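Local coordinates for protein mannonate dehydratase (Streptococcus suis, PDB 3BDK) that probably catalyses the dehydration of D-mannonate to 2-dehydro-3-deoxy-D-gluconate, with iron(II) or manganese(II) as metal cofactor, at residues 191-203 against 233-247. Residues are numbered along the deposited sequence; the frame is centred on the assembly and turned at random.
Sequences EEDLWANLEYFIK and IITGQEAVERFLNLY
Trp195 is sandwiched between Arg242 and Ile233. The Arg242 guanidinium lies flat on one indole face, planes 8° apart, in a cation-pi contact that sets CZ 3.4 Å from the centroid of the Trp195 five-membered ring. Bends at chi2 and chi3 bring the arginine chain across the indole, with CD over the six-membered ring in a CH-pi contact. Against the opposite face rests Ile233, its CD1 3.8 Å from the centroid of the five-membered ring and its CG2 3.4 Å from Trp195 NE1.

Glu192, bent at chi2, turns its carboxylate to the guanidinium edge: Arg242 NH2 stands 2.7 Å from Glu192 OE2 in a salt bridge and donates a nearly straight hydrogen bond (169°) to Glu192 OE1, on its syn side but tilted out of the carboxylate plane.

Apolar packing continues toward the C-terminal ends. Leu198 CD2 meets the Phe243 ring edge at CD1 (3.6 Å) and also touches Leu246 CD1, while Ile202 CG2 packs on Tyr247 CB (3.7 Å). Leu198 and Phe243 reach Ile218 of strand 215-218, placing the contact in the outer helical layer of the xylose isomerase-like TIM barrel, where successive helices 191-203 and 237-245 cross at -37° and the loop before the second supplies Ile233. Held flat by the indole and at its edge by Glu192, the guanidinium is probably restricted in rotation, its charge probably offset in part by the carboxylate.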
ATOM      1  N   GLU A 191      13.270 -36.453 -13.743  1.00 37.91           N
ATOM      2  CA  GLU A 191      12.926 -35.141 -14.296  1.00 37.69           C
ATOM      3  C   GLU A 191      12.403 -35.276 -15.720  1.00 37.82           C
ATOM      4  O   GLU A 191      11.294 -34.829 -16.013  1.00 38.26           O
ATOM      5  CB  GLU A 191      14.097 -34.163 -14.203  1.00 37.43           C
ATOM      6  CG  GLU A 191      14.492 -33.837 -12.753  1.00 37.17           C
ATOM      7  CD  GLU A 191      15.426 -32.640 -12.621  1.00 37.64           C
ATOM      8  OE1 GLU A 191      15.677 -31.942 -13.624  1.00 36.95           O
ATOM      9  OE2 GLU A 191      15.903 -32.374 -11.498  1.00 39.16           O
ATOM     10  N   GLU A 192      13.173 -35.939 -16.582  1.00 37.59           N
ATOM     11  CA  GLU A 192      12.773 -36.171 -17.964  1.00 37.04           C
ATOM     12  C   GLU A 192      11.425 -36.884 -18.085  1.00 37.13           C
ATOM     13  O   GLU A 192      10.637 -36.585 -18.988  1.00 37.20           O
ATOM     14  CB  GLU A 192      13.860 -36.915 -18.733  1.00 36.73           C
ATOM     15  CG  GLU A 192      15.113 -36.084 -19.012  1.00 35.80           C
ATOM     16  CD  GLU A 192      14.875 -34.907 -19.959  1.00 35.66           C
ATOM     17  OE1 GLU A 192      14.026 -35.012 -20.884  1.00 35.13           O
ATOM     18  OE2 GLU A 192      15.552 -33.868 -19.777  1.00 34.94           O
ATOM     19  N   ASP A 193      11.153 -37.812 -17.181  1.00 37.02           N
ATOM     20  CA  ASP A 193       9.850 -38.462 -17.154  1.00 37.62           C
ATOM     21  C   ASP A 193       8.747 -37.426 -16.954  1.00 37.95           C
ATOM     22  O   ASP A 193       7.695 -37.480 -17.630  1.00 37.86           O
ATOM     23  CB  ASP A 193       9.765 -39.495 -16.031  1.00 37.36           C
ATOM     24  CG  ASP A 193      10.648 -40.676 -16.270  1.00 38.35           C
ATOM     25  OD1 ASP A 193      10.845 -41.478 -15.333  1.00 39.55           O
ATOM     26  OD2 ASP A 193      11.142 -40.813 -17.402  1.00 39.91           O
ATOM     27  N   LEU A 194       8.996 -36.497 -16.016  1.00 37.73           N
ATOM     28  CA  LEU A 194       8.024 -35.472 -15.643  1.00 37.16           C
ATOM     29  C   LEU A 194       7.924 -34.424 -16.735  1.00 37.35           C
ATOM     30  O   LEU A 194       6.861 -33.853 -16.944  1.00 37.49           O
ATOM     31  CB  LEU A 194       8.387 -34.819 -14.312  1.00 37.08           C
ATOM     32  CG  LEU A 194       7.280 -34.022 -13.619  1.00 35.92           C
ATOM     33  CD1 LEU A 194       6.181 -34.957 -13.120  1.00 36.44           C
ATOM     34  CD2 LEU A 194       7.836 -33.227 -12.485  1.00 33.78           C
ATOM     35  N   TRP A 195       9.021 -34.165 -17.431  1.00 37.53           N
ATOM     36  CA  TRP A 195       8.934 -33.339 -18.633  1.00 38.42           C
ATOM     37  C   TRP A 195       7.987 -34.001 -19.627  1.00 38.68           C
ATOM     38  O   TRP A 195       7.043 -33.377 -20.086  1.00 39.23           O
ATOM     39  CB  TRP A 195      10.312 -33.069 -19.257  1.00 38.22           C
ATOM     40  CG  TRP A 195      11.043 -31.901 -18.630  1.00 38.70           C
ATOM     41  CD1 TRP A 195      12.179 -31.958 -17.883  1.00 38.67           C
ATOM     42  CD2 TRP A 195      10.683 -30.506 -18.702  1.00 38.47           C
ATOM     43  NE1 TRP A 195      12.552 -30.696 -17.494  1.00 39.23           N
ATOM     44  CE2 TRP A 195      11.647 -29.789 -17.976  1.00 38.35           C
ATOM     45  CE3 TRP A 195       9.637 -29.798 -19.310  1.00 38.68           C
ATOM     46  CZ2 TRP A 195      11.602 -28.402 -17.839  1.00 39.22           C
ATOM     47  CZ3 TRP A 195       9.591 -28.413 -19.174  1.00 38.16           C
ATOM     48  CH2 TRP A 195      10.561 -27.732 -18.448  1.00 38.50           C
ATOM     49  N   ALA A 196       8.214 -35.287 -19.890  1.00 39.22           N
ATOM     50  CA  ALA A 196       7.366 -36.092 -20.776  1.00 39.58           C
ATOM     51  C   ALA A 196       5.898 -36.129 -20.357  1.00 39.66           C
ATOM     52  O   ALA A 196       5.009 -36.052 -21.195  1.00 39.81           O
ATOM     53  CB  ALA A 196       7.913 -37.510 -20.888  1.00 39.37           C
ATOM     54  N   ASN A 197       5.643 -36.263 -19.065  1.00 39.66           N
ATOM     55  CA  ASN A 197       4.283 -36.281 -18.603  1.00 39.89           C
ATOM     56  C   ASN A 197       3.598 -34.946 -18.875  1.00 40.79           C
ATOM     57  O   ASN A 197       2.406 -34.913 -19.223  1.00 41.40           O
ATOM     58  CB  ASN A 197       4.238 -36.672 -17.136  1.00 39.76           C
ATOM     59  CG  ASN A 197       4.766 -38.080 -16.904  1.00 39.65           C
ATOM     60  OD1 ASN A 197       4.999 -38.827 -17.850  1.00 40.01           O
ATOM     61  ND2 ASN A 197       4.953 -38.448 -15.648  1.00 40.17           N
ATOM     62  N   LEU A 198       4.369 -33.862 -18.767  1.00 41.00           N
ATOM     63  CA  LEU A 198       3.868 -32.515 -18.960  1.00 41.30           C
ATOM     64  C   LEU A 198       3.637 -32.240 -20.419  1.00 41.94           C
ATOM     65  O   LEU A 198       2.614 -31.671 -20.793  1.00 42.03           O
ATOM     66  CB  LEU A 198       4.848 -31.470 -18.406  1.00 41.47           C
ATOM     67  CG  LEU A 198       4.554 -29.976 -18.661  1.00 40.90           C
ATOM     68  CD1 LEU A 198       3.245 -29.517 -18.014  1.00 38.88           C
ATOM     69  CD2 LEU A 198       5.705 -29.109 -18.185  1.00 40.74           C
ATOM     70  N   GLU A 199       4.602 -32.619 -21.245  1.00 42.53           N
ATOM     71  CA  GLU A 199       4.483 -32.410 -22.667  1.00 43.28           C
ATOM     72  C   GLU A 199       3.217 -33.076 -23.211  1.00 43.76           C
ATOM     73  O   GLU A 199       2.473 -32.475 -23.987  1.00 43.77           O
ATOM     74  CB  GLU A 199       5.712 -32.941 -23.370  1.00 43.49           C
ATOM     75  CG  GLU A 199       5.898 -32.334 -24.751  1.00 44.80           C
ATOM     76  CD  GLU A 199       6.869 -33.115 -25.583  1.00 46.83           C
ATOM     77  OE1 GLU A 199       7.793 -33.717 -24.982  1.00 45.98           O
ATOM     78  OE2 GLU A 199       6.690 -33.140 -26.825  1.00 47.49           O
ATOM     79  N   TYR A 200       2.978 -34.308 -22.774  1.00 44.27           N
ATOM     80  CA  TYR A 200       1.785 -35.050 -23.116  1.00 45.28           C
ATOM     81  C   TYR A 200       0.532 -34.269 -22.744  1.00 45.68           C
ATOM     82  O   TYR A 200      -0.403 -34.155 -23.545  1.00 45.89           O
ATOM     83  CB  TYR A 200       1.786 -36.378 -22.370  1.00 45.96           C
ATOM     84  CG  TYR A 200       0.671 -37.334 -22.763  1.00 46.88           C
ATOM     85  CD1 TYR A 200       0.822 -38.207 -23.848  1.00 47.83           C
ATOM     86  CD2 TYR A 200      -0.518 -37.382 -22.038  1.00 46.39           C
ATOM     87  CE1 TYR A 200      -0.185 -39.096 -24.203  1.00 48.61           C
ATOM     88  CE2 TYR A 200      -1.534 -38.263 -22.381  1.00 47.97           C
ATOM     89  CZ  TYR A 200      -1.363 -39.125 -23.463  1.00 48.22           C
ATOM     90  OH  TYR A 200      -2.370 -40.004 -23.808  1.00 47.28           O
ATOM     91  N   PHE A 201       0.530 -33.749 -21.519  1.00 45.97           N
ATOM     92  CA  PHE A 201      -0.560 -32.926 -20.977  1.00 46.11           C
ATOM     93  C   PHE A 201      -0.756 -31.630 -21.771  1.00 45.79           C
ATOM     94  O   PHE A 201      -1.876 -31.268 -22.097  1.00 45.42           O
ATOM     95  CB  PHE A 201      -0.273 -32.632 -19.495  1.00 46.15           C
ATOM     96  CG  PHE A 201      -1.252 -31.699 -18.837  1.00 46.61           C
ATOM     97  CD1 PHE A 201      -0.885 -30.387 -18.540  1.00 46.67           C
ATOM     98  CD2 PHE A 201      -2.519 -32.143 -18.459  1.00 46.77           C
ATOM     99  CE1 PHE A 201      -1.768 -29.527 -17.911  1.00 47.16           C
ATOM    100  CE2 PHE A 201      -3.412 -31.290 -17.817  1.00 47.07           C
ATOM    101  CZ  PHE A 201      -3.042 -29.977 -17.550  1.00 47.34           C
ATOM    102  N   ILE A 202       0.345 -30.957 -22.085  1.00 45.97           N
ATOM    103  CA  ILE A 202       0.315 -29.689 -22.800  1.00 46.47           C
ATOM    104  C   ILE A 202      -0.269 -29.866 -24.201  1.00 47.11           C
ATOM    105  O   ILE A 202      -1.285 -29.254 -24.533  1.00 47.11           O
ATOM    106  CB  ILE A 202       1.720 -29.015 -22.845  1.00 46.06           C
ATOM    107  CG1 ILE A 202       2.102 -28.442 -21.473  1.00 46.78           C
ATOM    108  CG2 ILE A 202       1.795 -27.934 -23.896  1.00 46.00           C
ATOM    109  CD1 ILE A 202       1.081 -27.473 -20.833  1.00 47.89           C
ATOM    110  N   LYS A 203       0.337 -30.723 -25.018  1.00 48.10           N
ATOM    111  CA  LYS A 203      -0.125 -30.818 -26.403  1.00 49.04           C
ATOM    112  C   LYS A 203      -1.535 -31.360 -26.471  1.00 48.79           C
ATOM    113  O   LYS A 203      -2.227 -31.132 -27.448  1.00 49.17           O
ATOM    114  CB  LYS A 203       0.860 -31.536 -27.348  1.00 49.09           C
ATOM    115  CG  LYS A 203       1.349 -32.908 -26.901  1.00 50.06           C
ATOM    116  CD  LYS A 203       2.393 -33.492 -27.870  1.00 49.90           C
ATOM    117  CE  LYS A 203       3.582 -32.565 -28.009  1.00 52.13           C
ATOM    118  NZ  LYS A 203       3.888 -31.913 -26.700  1.00 52.93           N
ATOM    119  N   ILE A 233      10.615 -29.381 -11.925  1.00 28.62           N
ATOM    120  CA  ILE A 233      11.132 -28.953 -13.221  1.00 28.15           C
ATOM    121  C   ILE A 233      10.876 -27.483 -13.563  1.00 29.09           C
ATOM    122  O   ILE A 233      11.612 -26.877 -14.366  1.00 29.93           O
ATOM    123  CB  ILE A 233      10.697 -29.893 -14.394  1.00 28.26           C
ATOM    124  CG1 ILE A 233       9.164 -30.050 -14.463  1.00 27.73           C
ATOM    125  CG2 ILE A 233      11.422 -31.237 -14.303  1.00 25.93           C
ATOM    126  CD1 ILE A 233       8.684 -30.839 -15.678  1.00 27.55           C
ATOM    127  N   ILE A 234       9.855 -26.891 -12.967  1.00 28.84           N
ATOM    128  CA  ILE A 234       9.585 -25.505 -13.272  1.00 29.27           C
ATOM    129  C   ILE A 234      10.306 -24.666 -12.241  1.00 29.41           C
ATOM    130  O   ILE A 234       9.730 -24.193 -11.265  1.00 30.25           O
ATOM    131  CB  ILE A 234       8.067 -25.209 -13.429  1.00 29.46           C
ATOM    132  CG1 ILE A 234       7.397 -26.352 -14.210  1.00 30.27           C
ATOM    133  CG2 ILE A 234       7.860 -23.931 -14.210  1.00 27.80           C
ATOM    134  CD1 ILE A 234       7.988 -26.575 -15.638  1.00 29.60           C
ATOM    135  N   THR A 235      11.591 -24.487 -12.491  1.00 29.43           N
ATOM    136  CA  THR A 235      12.515 -24.070 -11.459  1.00 29.22           C
ATOM    137  C   THR A 235      13.400 -22.856 -11.833  1.00 29.71           C
ATOM    138  O   THR A 235      14.009 -22.264 -10.946  1.00 29.74           O
ATOM    139  CB  THR A 235      13.407 -25.303 -11.004  1.00 29.43           C
ATOM    140  OG1 THR A 235      14.166 -25.799 -12.109  1.00 28.51           O
ATOM    141  CG2 THR A 235      12.566 -26.450 -10.443  1.00 25.74           C
ATOM    142  N   GLY A 236      13.461 -22.487 -13.123  1.00 29.83           N
ATOM    143  CA  GLY A 236      14.344 -21.409 -13.602  1.00 30.34           C
ATOM    144  C   GLY A 236      14.312 -21.075 -15.098  1.00 31.91           C
ATOM    145  O   GLY A 236      13.474 -21.580 -15.856  1.00 31.54           O
ATOM    146  N   GLN A 237      15.248 -20.223 -15.529  1.00 33.57           N
ATOM    147  CA  GLN A 237      15.298 -19.715 -16.910  1.00 35.47           C
ATOM    148  C   GLN A 237      15.253 -20.801 -17.976  1.00 36.66           C
ATOM    149  O   GLN A 237      14.498 -20.678 -18.934  1.00 37.13           O
ATOM    150  CB  GLN A 237      16.532 -18.828 -17.131  1.00 35.61           C
ATOM    151  CG  GLN A 237      16.701 -18.278 -18.569  1.00 36.85           C
ATOM    152  CD  GLN A 237      15.469 -17.530 -19.109  1.00 37.84           C
ATOM    153  OE1 GLN A 237      14.722 -16.896 -18.360  1.00 37.88           O
ATOM    154  NE2 GLN A 237      15.263 -17.607 -20.419  1.00 37.80           N
ATOM    155  N   GLU A 238      16.069 -21.848 -17.802  1.00 38.01           N
ATOM    156  CA  GLU A 238      16.063 -23.032 -18.679  1.00 38.71           C
ATOM    157  C   GLU A 238      14.702 -23.655 -18.826  1.00 38.54           C
ATOM    158  O   GLU A 238      14.238 -23.892 -19.942  1.00 38.93           O
ATOM    159  CB  GLU A 238      16.981 -24.118 -18.122  1.00 39.30           C
ATOM    160  CG  GLU A 238      18.188 -24.375 -18.951  1.00 41.11           C
ATOM    161  CD  GLU A 238      19.111 -23.194 -18.966  1.00 44.89           C
ATOM    162  OE1 GLU A 238      18.881 -22.251 -19.774  1.00 45.66           O
ATOM    163  OE2 GLU A 238      20.066 -23.225 -18.155  1.00 47.46           O
ATOM    164  N   ALA A 239      14.098 -23.966 -17.682  1.00 38.18           N
ATOM    165  CA  ALA A 239      12.801 -24.595 -17.637  1.00 38.12           C
ATOM    166  C   ALA A 239      11.833 -23.753 -18.463  1.00 37.91           C
ATOM    167  O   ALA A 239      11.134 -24.273 -19.330  1.00 38.11           O
ATOM    168  CB  ALA A 239      12.323 -24.740 -16.178  1.00 37.65           C
ATOM    169  N   VAL A 240      11.827 -22.452 -18.199  1.00 37.39           N
ATOM    170  CA  VAL A 240      11.004 -21.510 -18.948  1.00 37.22           C
ATOM    171  C   VAL A 240      11.128 -21.695 -20.473  1.00 37.07           C
ATOM    172  O   VAL A 240      10.125 -21.978 -21.150  1.00 36.86           O
ATOM    173  CB  VAL A 240      11.280 -20.025 -18.524  1.00 36.81           C
ATOM    174  CG1 VAL A 240      10.651 -19.037 -19.504  1.00 35.88           C
ATOM    175  CG2 VAL A 240      10.741 -19.791 -17.145  1.00 36.26           C
ATOM    176  N   GLU A 241      12.342 -21.548 -21.003  1.00 36.65           N
ATOM    177  CA  GLU A 241      12.544 -21.696 -22.442  1.00 36.93           C
ATOM    178  C   GLU A 241      11.953 -23.030 -22.896  1.00 37.38           C
ATOM    179  O   GLU A 241      11.112 -23.071 -23.801  1.00 37.21           O
ATOM    180  CB  GLU A 241      14.024 -21.570 -22.821  1.00 36.91           C
ATOM    181  CG  GLU A 241      14.593 -20.190 -22.631  1.00 35.84           C
ATOM    182  CD  GLU A 241      15.983 -20.044 -23.190  1.00 36.48           C
ATOM    183  OE1 GLU A 241      16.199 -20.510 -24.338  1.00 36.64           O
ATOM    184  OE2 GLU A 241      16.857 -19.448 -22.492  1.00 35.22           O
ATOM    185  N   ARG A 242      12.346 -24.108 -22.220  1.00 38.03           N
ATOM    186  CA  ARG A 242      11.833 -25.433 -22.546  1.00 39.25           C
ATOM    187  C   ARG A 242      10.302 -25.507 -22.490  1.00 39.65           C
ATOM    188  O   ARG A 242       9.684 -26.144 -23.352  1.00 39.99           O
ATOM    189  CB  ARG A 242      12.428 -26.511 -21.635  1.00 39.00           C
ATOM    190  CG  ARG A 242      12.580 -27.843 -22.355  1.00 40.98           C
ATOM    191  CD  ARG A 242      11.944 -29.011 -21.604  1.00 42.45           C
ATOM    192  NE  ARG A 242      12.925 -29.912 -21.005  1.00 42.47           N
ATOM    193  CZ  ARG A 242      13.014 -31.214 -21.264  1.00 42.87           C
ATOM    194  NH1 ARG A 242      12.159 -31.794 -22.101  1.00 44.37           N
ATOM    195  NH2 ARG A 242      13.940 -31.942 -20.661  1.00 41.38           N
ATOM    196  N   PHE A 243       9.699 -24.876 -21.478  1.00 40.02           N
ATOM    197  CA  PHE A 243       8.263 -25.040 -21.257  1.00 40.58           C
ATOM    198  C   PHE A 243       7.484 -24.317 -22.335  1.00 41.23           C
ATOM    199  O   PHE A 243       6.511 -24.840 -22.896  1.00 41.49           O
ATOM    200  CB  PHE A 243       7.812 -24.517 -19.905  1.00 40.54           C
ATOM    201  CG  PHE A 243       6.318 -24.556 -19.739  1.00 40.63           C
ATOM    202  CD1 PHE A 243       5.691 -25.716 -19.293  1.00 40.10           C
ATOM    203  CD2 PHE A 243       5.538 -23.451 -20.066  1.00 39.29           C
ATOM    204  CE1 PHE A 243       4.317 -25.767 -19.155  1.00 40.83           C
ATOM    205  CE2 PHE A 243       4.173 -23.494 -19.944  1.00 39.54           C
ATOM    206  CZ  PHE A 243       3.553 -24.651 -19.485  1.00 40.90           C
ATOM    207  N   LEU A 244       7.917 -23.095 -22.606  1.00 41.46           N
ATOM    208  CA  LEU A 244       7.381 -22.355 -23.704  1.00 41.55           C
ATOM    209  C   LEU A 244       7.414 -23.278 -24.929  1.00 42.01           C
ATOM    210  O   LEU A 244       6.370 -23.510 -25.548  1.00 42.26           O
ATOM    211  CB  LEU A 244       8.140 -21.030 -23.876  1.00 41.18           C
ATOM    212  CG  LEU A 244       7.549 -19.786 -23.148  1.00 41.91           C
ATOM    213  CD1 LEU A 244       6.624 -20.092 -21.951  1.00 40.09           C
ATOM    214  CD2 LEU A 244       8.594 -18.720 -22.737  1.00 41.25           C
ATOM    215  N   ASN A 245       8.572 -23.883 -25.201  1.00 41.84           N
ATOM    216  CA  ASN A 245       8.778 -24.623 -26.450  1.00 42.02           C
ATOM    217  C   ASN A 245       7.979 -25.909 -26.633  1.00 42.24           C
ATOM    218  O   ASN A 245       7.904 -26.422 -27.746  1.00 42.25           O
ATOM    219  CB  ASN A 245      10.264 -24.844 -26.717  1.00 41.48           C
ATOM    220  CG  ASN A 245      11.020 -23.534 -26.903  1.00 42.04           C
ATOM    221  OD1 ASN A 245      10.426 -22.449 -26.991  1.00 42.92           O
ATOM    222  ND2 ASN A 245      12.339 -23.626 -26.962  1.00 42.08           N
ATOM    223  N   LEU A 246       7.362 -26.407 -25.562  1.00 42.73           N
ATOM    224  CA  LEU A 246       6.447 -27.564 -25.646  1.00 43.55           C
ATOM    225  C   LEU A 246       5.260 -27.330 -26.589  1.00 44.15           C
ATOM    226  O   LEU A 246       4.582 -28.278 -27.008  1.00 44.19           O
ATOM    227  CB  LEU A 246       5.906 -27.939 -24.261  1.00 43.32           C
ATOM    228  CG  LEU A 246       6.862 -28.352 -23.139  1.00 43.51           C
ATOM    229  CD1 LEU A 246       6.150 -28.355 -21.796  1.00 41.30           C
ATOM    230  CD2 LEU A 246       7.479 -29.716 -23.423  1.00 42.09           C
ATOM    231  N   TYR A 247       5.026 -26.064 -26.916  1.00 44.94           N
ATOM    232  CA  TYR A 247       3.872 -25.635 -27.689  1.00 45.84           C
ATOM    233  C   TYR A 247       4.010 -24.128 -27.859  1.00 46.27           C
ATOM    234  O   TYR A 247       3.394 -23.354 -27.116  1.00 45.87           O
ATOM    235  CB  TYR A 247       2.592 -25.965 -26.930  1.00 46.06           C
ATOM    236  CG  TYR A 247       1.341 -25.981 -27.765  1.00 46.70           C
ATOM    237  CD1 TYR A 247       0.619 -24.812 -27.998  1.00 47.20           C
ATOM    238  CD2 TYR A 247       0.856 -27.176 -28.297  1.00 47.13           C
ATOM    239  CE1 TYR A 247      -0.551 -24.831 -28.765  1.00 47.04           C
ATOM    240  CE2 TYR A 247      -0.306 -27.204 -29.066  1.00 46.97           C
ATOM    241  CZ  TYR A 247      -1.000 -26.028 -29.297  1.00 46.26           C
ATOM    242  OH  TYR A 247      -2.141 -26.065 -30.048  1.00 46.55           O
TER